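Local coordinates for cytochrome P450 (Bacillus megaterium, PDB 5L94), which probably acts as a heme-dependent monooxygenase, inserting one oxygen atom of molecular oxygen into organic substrates, and here holds testosterone over its heme iron, at residues P288-H293 with F391-K396; W164-V169 with G243-T248; K114-T119 with A362-A367; I132-H137 with K396-R401. All blocks are in the same frame, centred on the assembly; numbering follows the deposited sequence.

Contact 1. Residues P288-H293 with F391-K396. With TES (testosterone), chain D; HEM (protoporphyrin IX containing Fe), chain C.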
# COMPACT_ATOMS: atom_id res chain seq x y z
N PRO A 288 -4.55 3.45 2.84
CA PRO A 288 -3.08 3.34 2.86
C PRO A 288 -2.39 3.91 1.62
O PRO A 288 -1.25 4.40 1.71
CB PRO A 288 -2.87 1.83 3.00
CG PRO A 288 -4.11 1.35 3.70
CD PRO A 288 -5.18 2.14 3.05
N VAL A 289 -3.03 3.88 0.47
CA VAL A 289 -2.48 4.47 -0.75
C VAL A 289 -3.50 5.47 -1.25
O VAL A 289 -4.60 5.09 -1.64
CB VAL A 289 -2.17 3.42 -1.83
CG1 VAL A 289 -1.60 4.11 -3.08
CG2 VAL A 289 -1.19 2.37 -1.32
N GLN A 290 -3.14 6.76 -1.22
CA GLN A 290 -4.05 7.82 -1.61
C GLN A 290 -4.16 8.01 -3.11
O GLN A 290 -5.18 8.53 -3.57
CB GLN A 290 -3.61 9.15 -0.98
CG GLN A 290 -3.82 9.19 0.53
CD GLN A 290 -5.31 9.21 0.94
OE1 GLN A 290 -6.07 10.05 0.49
NE2 GLN A 290 -5.70 8.27 1.77
N ALA A 291 -3.16 7.60 -3.89
CA ALA A 291 -3.17 7.90 -5.31
C ALA A 291 -2.13 7.07 -6.04
O ALA A 291 -1.29 6.41 -5.44
CB ALA A 291 -2.89 9.40 -5.53
N LEU A 292 -2.20 7.15 -7.37
CA LEU A 292 -1.27 6.41 -8.22
C LEU A 292 -0.82 7.29 -9.38
O LEU A 292 -1.14 8.47 -9.46
CB LEU A 292 -1.95 5.14 -8.72
CG LEU A 292 -2.48 4.23 -7.64
CD1 LEU A 292 -3.55 3.34 -8.24
CD2 LEU A 292 -1.35 3.41 -7.17
N HIS A 293 -0.05 6.69 -10.29
CA HIS A 293 0.51 7.38 -11.46
C HIS A 293 0.17 6.62 -12.72
O HIS A 293 0.21 5.39 -12.74
CB HIS A 293 2.00 7.51 -11.38
CG HIS A 293 2.44 8.34 -10.24
ND1 HIS A 293 2.28 9.70 -10.23
CD2 HIS A 293 2.98 8.00 -9.05
CE1 HIS A 293 2.72 10.18 -9.09
NE2 HIS A 293 3.15 9.17 -8.35
N PHE A 391 1.59 9.70 -1.65
CA PHE A 391 0.83 8.51 -2.03
C PHE A 391 0.62 7.56 -0.85
O PHE A 391 -0.52 7.21 -0.55
CB PHE A 391 1.58 7.84 -3.18
CG PHE A 391 1.82 8.78 -4.28
CD1 PHE A 391 0.85 8.99 -5.25
CD2 PHE A 391 2.94 9.58 -4.28
CE1 PHE A 391 1.03 9.93 -6.23
CE2 PHE A 391 3.14 10.53 -5.26
CZ PHE A 391 2.18 10.73 -6.21
N VAL A 392 1.71 7.21 -0.15
CA VAL A 392 1.64 6.36 1.03
C VAL A 392 1.14 7.17 2.22
O VAL A 392 1.77 8.16 2.63
CB VAL A 392 3.00 5.73 1.32
CG1 VAL A 392 2.96 4.85 2.54
CG2 VAL A 392 3.40 4.91 0.15
N TYR A 393 0.08 6.69 2.85
CA TYR A 393 -0.70 7.45 3.82
C TYR A 393 -0.85 6.70 5.14
O TYR A 393 -1.41 5.60 5.19
CB TYR A 393 -2.06 7.73 3.24
CG TYR A 393 -2.96 8.47 4.21
CD1 TYR A 393 -2.89 9.84 4.34
CD2 TYR A 393 -3.88 7.79 4.99
CE1 TYR A 393 -3.71 10.50 5.20
CE2 TYR A 393 -4.70 8.44 5.85
CZ TYR A 393 -4.63 9.79 5.95
OH TYR A 393 -5.46 10.43 6.83
N GLY A 394 -0.35 7.29 6.21
CA GLY A 394 -0.26 6.55 7.45
C GLY A 394 0.55 7.32 8.46
O GLY A 394 0.90 8.49 8.25
N LEU A 395 0.82 6.64 9.56
CA LEU A 395 1.50 7.23 10.71
C LEU A 395 2.82 6.53 11.01
O LEU A 395 2.93 5.29 10.92
CB LEU A 395 0.61 7.16 11.94
CG LEU A 395 -0.74 7.81 11.80
CD1 LEU A 395 -1.54 7.68 13.08
CD2 LEU A 395 -0.61 9.26 11.50
N LYS A 396 3.81 7.31 11.41
CA LYS A 396 5.12 6.74 11.68
C LYS A 396 5.15 6.01 13.00
O LYS A 396 6.02 5.16 13.20
CB LYS A 396 6.20 7.82 11.68
CG LYS A 396 6.44 8.47 10.30
CD LYS A 396 7.18 9.81 10.41
CE LYS A 396 8.62 9.75 9.98
NZ LYS A 396 9.34 8.59 10.57
C1 TES D . 1.55 0.91 -3.16
C2 TES D . 1.02 -0.29 -3.93
C3 TES D . 1.78 -1.58 -3.54
O3 TES D . 1.19 -2.54 -3.19
C4 TES D . 3.33 -1.52 -3.61
C5 TES D . 3.89 -0.11 -3.75
C6 TES D . 5.47 0.22 -3.93
C7 TES D . 5.65 1.32 -5.06
C8 TES D . 4.85 2.55 -4.62
C9 TES D . 3.24 2.28 -4.39
C10 TES D . 3.05 1.14 -3.35
C11 TES D . 2.46 3.57 -4.06
C12 TES D . 2.82 4.88 -5.06
C13 TES D . 4.33 5.08 -5.09
C14 TES D . 5.12 3.77 -5.53
C15 TES D . 6.64 4.22 -5.78
C16 TES D . 6.55 5.72 -6.35
C17 TES D . 4.99 6.30 -5.99
O17 TES D . 4.98 7.33 -5.31
C18 TES D . 4.71 5.42 -3.61
C19 TES D . 3.53 1.61 -1.95
CHA HEM C . -0.95 -3.29 -6.74
CHB HEM C . -2.63 -1.16 -2.69
CHC HEM C . -0.87 -4.70 0.05
CHD HEM C . 1.30 -6.43 -3.87
C1A HEM C . -1.59 -2.43 -5.87
C2A HEM C . -2.40 -1.32 -6.29
C3A HEM C . -2.87 -0.72 -5.19
C4A HEM C . -2.36 -1.45 -4.02
CMA HEM C . -3.79 0.53 -5.17
CAA HEM C . -2.69 -0.88 -7.75
CBA HEM C . -1.41 -0.25 -8.32
CGA HEM C . -1.61 0.44 -9.65
O1A HEM C . -2.69 0.30 -10.28
O2A HEM C . -0.63 1.14 -10.05
C1B HEM C . -2.37 -1.96 -1.61
C2B HEM C . -2.91 -1.78 -0.26
C3B HEM C . -2.39 -2.77 0.48
C4B HEM C . -1.54 -3.58 -0.36
CMB HEM C . -3.87 -0.62 0.13
CAB HEM C . -2.58 -3.13 1.94
CBB HEM C . -3.58 -2.68 2.68
C1C HEM C . -0.14 -5.52 -0.78
C2C HEM C . 0.52 -6.75 -0.38
C3C HEM C . 1.12 -7.18 -1.49
C4C HEM C . 0.85 -6.27 -2.58
CMC HEM C . 0.50 -7.34 1.06
CAC HEM C . 1.96 -8.44 -1.75
CBC HEM C . 2.43 -9.23 -0.81
C1D HEM C . 0.90 -5.74 -4.97
C2D HEM C . 1.37 -5.97 -6.33
C3D HEM C . 0.75 -5.12 -7.13
C4D HEM C . -0.13 -4.30 -6.31
CMD HEM C . 2.40 -7.07 -6.72
CAD HEM C . 0.91 -4.97 -8.66
CBD HEM C . -0.15 -5.80 -9.39
CGD HEM C . -0.12 -5.51 -10.87
O1D HEM C . -0.60 -6.37 -11.63
O2D HEM C . 0.36 -4.43 -11.31
NA HEM C . -1.58 -2.50 -4.47
NB HEM C . -1.54 -3.05 -1.63
NC HEM C . 0.05 -5.26 -2.12
ND HEM C . -0.03 -4.72 -5.00
FE HEM C . -0.77 -3.89 -3.26
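P288, V289 and Q290 run beside F391, V392 and Y393, joined by two backbone hydrogen bonds around a single beta bridge between V289 and V392. Q290 N gives an almost straight bond to F391 O at 2.7 Å, lying in the carbonyl plane. Y393 N reaches P288 O at 2.9 Å from above the plane of that carbonyl. The same two oxygens also receive weaker CA-H contacts from V289 and V392.

Among the side chains, Q290 bends at chi2 (-68°), which brings NE2 over one face of the Y393 ring near its rim, 3.7 Å from Y393 CG, the amide and ring planes 50° apart. The amide is tied down further out: Q290 OE1 bonds Y29 and NE2 bonds S287 O. A291 CB packs on F391 CD1 at 3.8 Å. The H293 and F391 rings lie oblique to each other, but the model brings them too close there, so their detailed fit is doubtful.

Bound testosterone meets both segments, which probably correspond to substrate recognition sites 5 and 6 of the P450 family. V289 CG2 lies 3.6 Å from steroid C1, and F391 CB 3.7 Å from C12. L292 CD2 meets heme propionate O2A at 3.7 Å.

The pair is backed by helix 247-260, where N249 touches P288 and V392, by M317 of helix 317-320 against V289 and L292, and by F26 of helix 26-33 against Q290 and Y393.

Contact 2. Residues W164-V169 with G243-T248. With HEM (protoporphyrin IX containing Fe), chain C; TES (testosterone), chain D.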
# COMPACT_ATOMS: atom_id res chain seq x y z
N TRP A 164 15.44 0.64 2.98
CA TRP A 164 15.35 0.68 1.53
C TRP A 164 13.94 1.02 1.09
O TRP A 164 13.72 1.87 0.22
CB TRP A 164 15.74 -0.69 0.95
CG TRP A 164 17.19 -0.98 0.84
CD1 TRP A 164 18.20 -0.09 0.67
CD2 TRP A 164 17.81 -2.27 0.86
NE1 TRP A 164 19.39 -0.72 0.62
CE2 TRP A 164 19.19 -2.07 0.74
CE3 TRP A 164 17.33 -3.58 1.01
CZ2 TRP A 164 20.10 -3.14 0.75
CZ3 TRP A 164 18.23 -4.62 1.02
CH2 TRP A 164 19.61 -4.39 0.89
N SER A 165 12.96 0.32 1.65
CA SER A 165 11.59 0.51 1.23
C SER A 165 11.11 1.89 1.57
O SER A 165 10.33 2.47 0.81
CB SER A 165 10.67 -0.50 1.91
OG SER A 165 10.92 -1.81 1.46
N ASP A 166 11.60 2.45 2.68
CA ASP A 166 11.18 3.79 3.08
C ASP A 166 11.66 4.83 2.08
O ASP A 166 10.91 5.73 1.70
CB ASP A 166 11.69 4.10 4.50
CG ASP A 166 10.80 3.48 5.61
OD1 ASP A 166 9.73 2.90 5.32
OD2 ASP A 166 11.19 3.59 6.80
N ILE A 167 12.93 4.74 1.66
CA ILE A 167 13.45 5.60 0.59
C ILE A 167 12.59 5.52 -0.66
O ILE A 167 12.19 6.54 -1.25
CB ILE A 167 14.91 5.25 0.29
CG1 ILE A 167 15.74 5.65 1.49
CG2 ILE A 167 15.38 5.95 -0.99
CD1 ILE A 167 17.07 5.05 1.55
N ILE A 168 12.28 4.29 -1.10
CA ILE A 168 11.61 4.13 -2.39
C ILE A 168 10.24 4.79 -2.38
O ILE A 168 9.79 5.30 -3.40
CB ILE A 168 11.52 2.64 -2.76
CG1 ILE A 168 12.91 2.05 -2.90
CG2 ILE A 168 10.68 2.47 -4.06
CD1 ILE A 168 13.53 2.34 -4.23
N VAL A 169 9.53 4.72 -1.25
CA VAL A 169 8.19 5.33 -1.17
C VAL A 169 8.24 6.75 -0.61
O VAL A 169 7.20 7.39 -0.48
CB VAL A 169 7.19 4.48 -0.32
CG1 VAL A 169 7.01 3.07 -0.90
CG2 VAL A 169 7.61 4.37 1.14
N GLY A 243 5.52 -5.38 1.36
CA GLY A 243 5.56 -5.95 2.69
C GLY A 243 6.05 -5.00 3.76
O GLY A 243 5.97 -5.34 4.94
N ASN A 244 6.56 -3.83 3.39
CA ASN A 244 7.03 -2.87 4.36
C ASN A 244 6.17 -1.61 4.45
O ASN A 244 6.35 -0.84 5.39
CB ASN A 244 8.48 -2.47 4.04
CG ASN A 244 9.53 -3.54 4.42
OD1 ASN A 244 10.20 -3.42 5.44
ND2 ASN A 244 9.69 -4.58 3.56
N GLU A 245 5.24 -1.38 3.51
CA GLU A 245 4.73 -0.03 3.31
C GLU A 245 3.23 0.06 3.03
O GLU A 245 2.78 1.13 2.62
CB GLU A 245 5.51 0.62 2.15
CG GLU A 245 7.04 0.68 2.34
CD GLU A 245 7.46 1.62 3.46
OE1 GLU A 245 6.61 2.41 3.94
OE2 GLU A 245 8.63 1.56 3.87
N THR A 246 2.43 -1.01 3.26
CA THR A 246 1.02 -1.02 2.94
C THR A 246 0.21 -1.51 4.14
O THR A 246 -0.39 -0.68 4.86
CB THR A 246 0.70 -1.86 1.70
OG1 THR A 246 1.04 -3.24 1.93
CG2 THR A 246 1.46 -1.32 0.42
N THR A 247 0.23 -2.82 4.43
CA THR A 247 -0.68 -3.40 5.42
C THR A 247 -0.44 -2.80 6.79
O THR A 247 -1.38 -2.71 7.61
CB THR A 247 -0.51 -4.92 5.50
OG1 THR A 247 -0.66 -5.48 4.20
CG2 THR A 247 -1.58 -5.50 6.40
N THR A 248 0.79 -2.41 7.07
CA THR A 248 1.11 -1.73 8.32
C THR A 248 0.24 -0.50 8.52
O THR A 248 -0.16 -0.19 9.65
CB THR A 248 2.58 -1.34 8.34
OG1 THR A 248 2.91 -0.77 9.60
CG2 THR A 248 2.98 -0.32 7.16
CHA HEM C . -0.95 -3.29 -6.74
CHB HEM C . -2.63 -1.16 -2.69
CHC HEM C . -0.87 -4.70 0.05
CHD HEM C . 1.30 -6.43 -3.87
C1A HEM C . -1.59 -2.43 -5.87
C2A HEM C . -2.40 -1.32 -6.29
C3A HEM C . -2.87 -0.72 -5.19
C4A HEM C . -2.36 -1.45 -4.02
CMA HEM C . -3.79 0.53 -5.17
CAA HEM C . -2.69 -0.88 -7.75
CBA HEM C . -1.41 -0.25 -8.32
CGA HEM C . -1.61 0.44 -9.65
O1A HEM C . -2.69 0.30 -10.28
O2A HEM C . -0.63 1.14 -10.05
C1B HEM C . -2.37 -1.96 -1.61
C2B HEM C . -2.91 -1.78 -0.26
C3B HEM C . -2.39 -2.77 0.48
C4B HEM C . -1.54 -3.58 -0.36
CMB HEM C . -3.87 -0.62 0.13
CAB HEM C . -2.58 -3.13 1.94
CBB HEM C . -3.58 -2.68 2.68
C1C HEM C . -0.14 -5.52 -0.78
C2C HEM C . 0.52 -6.75 -0.38
C3C HEM C . 1.12 -7.18 -1.49
C4C HEM C . 0.85 -6.27 -2.58
CMC HEM C . 0.50 -7.34 1.06
CAC HEM C . 1.96 -8.44 -1.75
CBC HEM C . 2.43 -9.23 -0.81
C1D HEM C . 0.90 -5.74 -4.97
C2D HEM C . 1.37 -5.97 -6.33
C3D HEM C . 0.75 -5.12 -7.13
C4D HEM C . -0.13 -4.30 -6.31
CMD HEM C . 2.40 -7.07 -6.72
CAD HEM C . 0.91 -4.97 -8.66
CBD HEM C . -0.15 -5.80 -9.39
CGD HEM C . -0.12 -5.51 -10.87
O1D HEM C . -0.60 -6.37 -11.63
O2D HEM C . 0.36 -4.43 -11.31
NA HEM C . -1.58 -2.50 -4.47
NB HEM C . -1.54 -3.05 -1.63
NC HEM C . 0.05 -5.26 -2.12
ND HEM C . -0.03 -4.72 -5.00
FE HEM C . -0.77 -3.89 -3.26
C1 TES D . 1.55 0.91 -3.16
C2 TES D . 1.02 -0.29 -3.93
C3 TES D . 1.78 -1.58 -3.54
O3 TES D . 1.19 -2.54 -3.19
C4 TES D . 3.33 -1.52 -3.61
C5 TES D . 3.89 -0.11 -3.75
C6 TES D . 5.47 0.22 -3.93
C7 TES D . 5.65 1.32 -5.06
C8 TES D . 4.85 2.55 -4.62
C9 TES D . 3.24 2.28 -4.39
C10 TES D . 3.05 1.14 -3.35
C11 TES D . 2.46 3.57 -4.06
C12 TES D . 2.82 4.88 -5.06
C13 TES D . 4.33 5.08 -5.09
C14 TES D . 5.12 3.77 -5.53
C15 TES D . 6.64 4.22 -5.78
C16 TES D . 6.55 5.72 -6.35
C17 TES D . 4.99 6.30 -5.99
O17 TES D . 4.98 7.33 -5.31
C18 TES D . 4.71 5.42 -3.61
C19 TES D . 3.53 1.61 -1.95
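E245 belongs to the AGNETT signature of the long central P450 helix that passes the heme, where helix 229-245 gives way at T246 to helix 247-260; across from it S165, D166 and V169 lie on the F helix, 158-169. The glutamate side chain, bent at chi2 (-68°), reaches to the F helix, crossing V169 obliquely, and its stem and carboxyl carbon meet carbons of S165 and V169. E245 CG packs on S165 CB at 3.8 Å, and V169 CG2 sits 3.6 Å from E245 CD. Next door, N244 CB rests 3.6 Å from S165 OG, while the polar ends bond elsewhere: S165 OG bonds F161 O, N244 ND2 bonds L240 O and N244 OD1 bonds Y140 OH.

The carboxylates of D166 and E245 are modelled implausibly close, with planes strongly turned, so the detail of that encounter is doubtful; D166 OD2 also has a salt bridge to K162.

Both segments reach the ligands. V169 CG1 lies 3.9 Å from C19 of testosterone, whose ketone O3 coordinates the heme iron at 2.4 Å. T246 OG1 hydrogen-bonds A242 O in the last turn of the preceding helix, and it stands 3.1 Å from the heme meso carbon CHC, with T246 CG2 3.8 Å from steroid O3.

Contact 3. Residues K114-T119 with A362-A367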
# COMPACT_ATOMS: atom_id res chain seq x y z
N LYS A 114 -0.10 -19.25 10.52
CA LYS A 114 1.16 -18.53 10.67
C LYS A 114 0.94 -17.08 11.12
O LYS A 114 1.65 -16.58 11.99
CB LYS A 114 1.94 -18.53 9.35
CG LYS A 114 2.39 -19.91 8.86
CD LYS A 114 2.97 -19.85 7.44
CE LYS A 114 2.80 -21.16 6.65
NZ LYS A 114 2.74 -20.96 5.15
N ILE A 115 -0.04 -16.39 10.55
CA ILE A 115 -0.29 -15.00 10.92
C ILE A 115 -0.73 -14.91 12.37
O ILE A 115 -0.22 -14.08 13.13
CB ILE A 115 -1.29 -14.37 9.94
CG1 ILE A 115 -0.64 -14.25 8.54
CG2 ILE A 115 -1.74 -13.01 10.47
CD1 ILE A 115 -1.58 -14.03 7.35
N ALA A 116 -1.63 -15.81 12.80
CA ALA A 116 -2.05 -15.81 14.20
C ALA A 116 -0.87 -16.08 15.12
O ALA A 116 -0.71 -15.43 16.16
CB ALA A 116 -3.16 -16.85 14.41
N ARG A 117 -0.01 -17.02 14.75
CA ARG A 117 1.18 -17.30 15.54
C ARG A 117 2.09 -16.07 15.62
O ARG A 117 2.57 -15.70 16.70
CB ARG A 117 1.92 -18.49 14.92
CG ARG A 117 3.26 -18.88 15.56
CD ARG A 117 3.93 -20.07 14.83
NE ARG A 117 2.95 -21.10 14.44
CZ ARG A 117 2.71 -21.51 13.19
NH1 ARG A 117 3.39 -21.00 12.16
NH2 ARG A 117 1.79 -22.45 12.97
N ILE A 118 2.33 -15.43 14.48
CA ILE A 118 3.19 -14.25 14.46
C ILE A 118 2.57 -13.13 15.28
O ILE A 118 3.25 -12.49 16.09
CB ILE A 118 3.47 -13.82 13.01
CG1 ILE A 118 4.29 -14.90 12.33
CG2 ILE A 118 4.19 -12.41 12.97
CD1 ILE A 118 4.53 -14.60 10.88
N THR A 119 1.27 -12.88 15.10
CA THR A 119 0.57 -11.91 15.94
C THR A 119 0.81 -12.18 17.43
O THR A 119 1.24 -11.29 18.18
CB THR A 119 -0.92 -11.93 15.61
OG1 THR A 119 -1.12 -11.60 14.22
CG2 THR A 119 -1.73 -10.96 16.49
N ALA A 362 -4.72 -7.97 8.26
CA ALA A 362 -5.36 -6.95 9.09
C ALA A 362 -6.42 -7.55 10.03
O ALA A 362 -6.43 -7.25 11.22
CB ALA A 362 -5.97 -5.88 8.19
N LYS A 363 -7.33 -8.37 9.50
CA LYS A 363 -8.36 -9.00 10.34
C LYS A 363 -7.75 -9.74 11.53
O LYS A 363 -8.20 -9.57 12.67
CB LYS A 363 -9.18 -9.98 9.50
CG LYS A 363 -10.15 -10.82 10.30
CD LYS A 363 -11.15 -11.52 9.39
CE LYS A 363 -10.52 -12.71 8.68
NZ LYS A 363 -10.34 -13.88 9.59
N ILE A 364 -6.73 -10.56 11.30
CA ILE A 364 -6.23 -11.40 12.38
C ILE A 364 -5.56 -10.55 13.45
O ILE A 364 -5.79 -10.74 14.65
CB ILE A 364 -5.30 -12.49 11.83
CG1 ILE A 364 -6.12 -13.58 11.11
CG2 ILE A 364 -4.46 -13.15 12.96
CD1 ILE A 364 -5.24 -14.63 10.34
N MET A 365 -4.71 -9.60 13.06
CA MET A 365 -4.05 -8.83 14.11
C MET A 365 -5.01 -7.85 14.79
O MET A 365 -4.88 -7.59 15.99
CB MET A 365 -2.83 -8.10 13.57
CG MET A 365 -2.37 -7.09 14.55
SD MET A 365 -0.71 -6.69 14.33
CE MET A 365 -0.10 -8.03 15.32
N LEU A 366 -5.93 -7.27 14.04
CA LEU A 366 -6.86 -6.31 14.65
C LEU A 366 -7.81 -7.01 15.65
O LEU A 366 -8.02 -6.51 16.76
CB LEU A 366 -7.63 -5.56 13.57
CG LEU A 366 -6.81 -4.46 12.82
CD1 LEU A 366 -7.51 -4.02 11.56
CD2 LEU A 366 -6.52 -3.29 13.73
N ALA A 367 -8.37 -8.16 15.26
CA ALA A 367 -9.23 -8.96 16.15
C ALA A 367 -8.51 -9.32 17.44
O ALA A 367 -9.08 -9.20 18.54
CB ALA A 367 -9.69 -10.25 15.45
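No flat group takes part where I115, A116 and T119 meet I364 and M365: there are no ring faces or amide edges, and the joint between the P450 D helix (111-125) and L helix (355-372) is made by aliphatic branches. The short segments run roughly parallel, their axes 9.4 Å apart at closest and crossing at -35°.

I364 is the central side chain. Its CG2 methyl, turned anti to the backbone N, comes between I115 and A116, 3.7 Å from I115 CG2 and 3.8 Å from A116 CA. The other branch of I364 puts CD1 4.0 Å from I115 CB, the two isoleucine side chains crossing at about a right angle.

One turn on, T119 faces M365. The methionine chain turns at chi3 (-85°), bringing its CE methyl back to T119 CG2 at 3.6 Å. L142 of helix 141-151 touches both I115 and M365.

T119 spends its polar end within its own helix while offering a methyl to M365. Its OG1 donates to I115 O at 2.9 Å, arriving above the carbonyl plane, and the same oxygen also accepts T119 N.

Contact 4. Residues I132-H137 with K396-R401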
# COMPACT_ATOMS: atom_id res chain seq x y z
N ILE A 132 2.36 0.97 24.34
CA ILE A 132 3.01 0.36 23.19
C ILE A 132 2.81 1.21 21.95
O ILE A 132 1.80 1.92 21.79
CB ILE A 132 2.50 -1.07 22.94
CG1 ILE A 132 1.02 -1.08 22.67
CG2 ILE A 132 2.81 -1.92 24.11
CD1 ILE A 132 0.54 -2.38 22.13
N ASP A 133 3.77 1.09 21.05
CA ASP A 133 3.68 1.70 19.74
C ASP A 133 3.15 0.62 18.81
O ASP A 133 3.85 -0.32 18.45
CB ASP A 133 5.06 2.24 19.34
CG ASP A 133 5.06 2.88 17.96
OD1 ASP A 133 4.04 2.75 17.28
OD2 ASP A 133 6.11 3.45 17.57
N ILE A 134 1.88 0.76 18.43
CA ILE A 134 1.27 -0.16 17.47
C ILE A 134 2.17 -0.37 16.26
O ILE A 134 2.18 -1.45 15.66
CB ILE A 134 -0.11 0.36 17.03
CG1 ILE A 134 -1.01 0.70 18.22
CG2 ILE A 134 -0.78 -0.67 16.16
CD1 ILE A 134 -1.11 -0.42 19.26
N VAL A 135 2.85 0.69 15.81
CA VAL A 135 3.53 0.61 14.52
C VAL A 135 4.77 -0.25 14.65
O VAL A 135 4.88 -1.31 14.02
CB VAL A 135 3.86 2.02 13.98
CG1 VAL A 135 4.84 1.98 12.82
CG2 VAL A 135 2.60 2.70 13.51
N GLU A 136 5.71 0.19 15.50
CA GLU A 136 6.95 -0.55 15.70
C GLU A 136 6.71 -1.99 16.15
O GLU A 136 7.35 -2.91 15.64
CB GLU A 136 7.84 0.15 16.73
CG GLU A 136 9.19 -0.57 16.94
CD GLU A 136 10.19 0.25 17.70
OE1 GLU A 136 10.35 1.47 17.42
OE2 GLU A 136 10.86 -0.36 18.57
N HIS A 137 5.81 -2.20 17.10
CA HIS A 137 5.73 -3.51 17.74
C HIS A 137 4.76 -4.47 17.07
O HIS A 137 4.91 -5.68 17.24
CB HIS A 137 5.35 -3.35 19.20
CG HIS A 137 6.37 -2.61 20.00
ND1 HIS A 137 7.70 -2.97 20.04
CD2 HIS A 137 6.25 -1.53 20.82
CE1 HIS A 137 8.36 -2.14 20.83
NE2 HIS A 137 7.51 -1.27 21.32
N LYS A 396 3.81 7.31 11.41
CA LYS A 396 5.12 6.74 11.68
C LYS A 396 5.15 6.01 13.00
O LYS A 396 6.02 5.16 13.20
CB LYS A 396 6.20 7.82 11.68
CG LYS A 396 6.44 8.47 10.30
CD LYS A 396 7.18 9.81 10.41
CE LYS A 396 8.62 9.75 9.98
NZ LYS A 396 9.34 8.59 10.57
N GLU A 397 4.16 6.29 13.85
CA GLU A 397 4.15 5.98 15.26
C GLU A 397 2.71 6.10 15.71
O GLU A 397 1.98 6.93 15.18
CB GLU A 397 5.06 6.95 15.99
CG GLU A 397 5.17 6.83 17.49
CD GLU A 397 5.81 8.10 18.06
OE1 GLU A 397 7.06 8.22 18.02
OE2 GLU A 397 5.05 8.99 18.51
N LEU A 398 2.28 5.21 16.64
CA LEU A 398 0.92 5.24 17.19
C LEU A 398 0.96 4.69 18.62
O LEU A 398 0.77 3.49 18.85
CB LEU A 398 -0.03 4.46 16.29
CG LEU A 398 -1.53 4.41 16.59
CD1 LEU A 398 -2.03 5.72 17.04
CD2 LEU A 398 -2.28 3.98 15.38
N LEU A 399 1.26 5.58 19.58
CA LEU A 399 1.47 5.20 20.96
C LEU A 399 0.13 5.03 21.66
O LEU A 399 -0.64 6.00 21.78
CB LEU A 399 2.34 6.23 21.69
CG LEU A 399 3.77 6.42 21.17
CD1 LEU A 399 4.57 7.33 22.05
CD2 LEU A 399 4.49 5.11 21.01
N ILE A 400 -0.12 3.82 22.13
CA ILE A 400 -1.39 3.42 22.72
C ILE A 400 -1.15 2.95 24.15
O ILE A 400 -0.21 2.19 24.42
CB ILE A 400 -2.07 2.31 21.91
CG1 ILE A 400 -2.54 2.80 20.54
CG2 ILE A 400 -3.24 1.68 22.66
CD1 ILE A 400 -3.63 3.83 20.56
N ARG A 401 -2.01 3.39 25.06
CA ARG A 401 -2.06 2.84 26.41
C ARG A 401 -3.07 1.70 26.45
O ARG A 401 -4.25 1.88 26.09
CB ARG A 401 -2.39 3.94 27.43
CG ARG A 401 -2.75 3.42 28.87
CD ARG A 401 -2.39 4.42 29.98
NE ARG A 401 -0.93 4.64 30.04
CZ ARG A 401 -0.34 5.55 30.81
NH1 ARG A 401 -1.05 6.31 31.61
NH2 ARG A 401 0.98 5.70 30.77
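I132 and I400 form an antiparallel hydrogen-bonded pair in a small three-stranded sheet, the P450 beta-3 sheet, where strand 131-133 flanks strand 399-401. I400 N bonds I132 O at 2.7 Å, and I132 N bonds I400 O at 2.8 Å, both nearly straight.

Beyond the pair the first chain turns into helix 134-139, and D133 serves strand and helix at once. With CG anti to the backbone N (chi1 179°), its carboxylate lies between the two backbones: OD1 caps the helix by accepting V135 N at 2.8 Å and also accepts L398 N at 3.1 Å. The two N-H groups come from opposite faces of the carboxylate plane, which should restrict its rotation. I134 N adds a bond to L398 O at 3.0 Å. D133 OD2 rests against E397 CG, while the carboxylate of E397 pairs with K385.

On the face of D133 and L399, D133 CB meets L399 CD2 at 3.4 Å. I134, buried beside I400 and L398, also touches S252 of helix 247-260. V135 leans over the incoming loop, its CG1 3.4 Å from K396 O, and its CG2 packs against L398 CB. I134 CG1 presses on I400 CG1 at 3.5 Å, closer than ordinary van der Waals contact.

Overall arrangement
Contacts 1 and 2 form the buried centre, both touching the steroid and the heme, and meet through V392 against V169 and E245. The centres of contacts 3 and 4 lie about 18 and 19 Å from the chain centre, contact 3 still buried and contact 4 partly exposed. Contact 4 continues contact 1: K396 is common to both, so one C-terminal chain passes from the pocket to the outer sheet. Helix 247-260 backs contacts 1 and 4, begins just after E245 of contact 2 and touches the L helix of contact 3. Backbone hydrogen bonds join the segments of contacts 1 and 4; contact 3 is helix-to-helix aliphatic packing, and contact 2 is mainly polar side chains meeting through their carbons, with V169 among them.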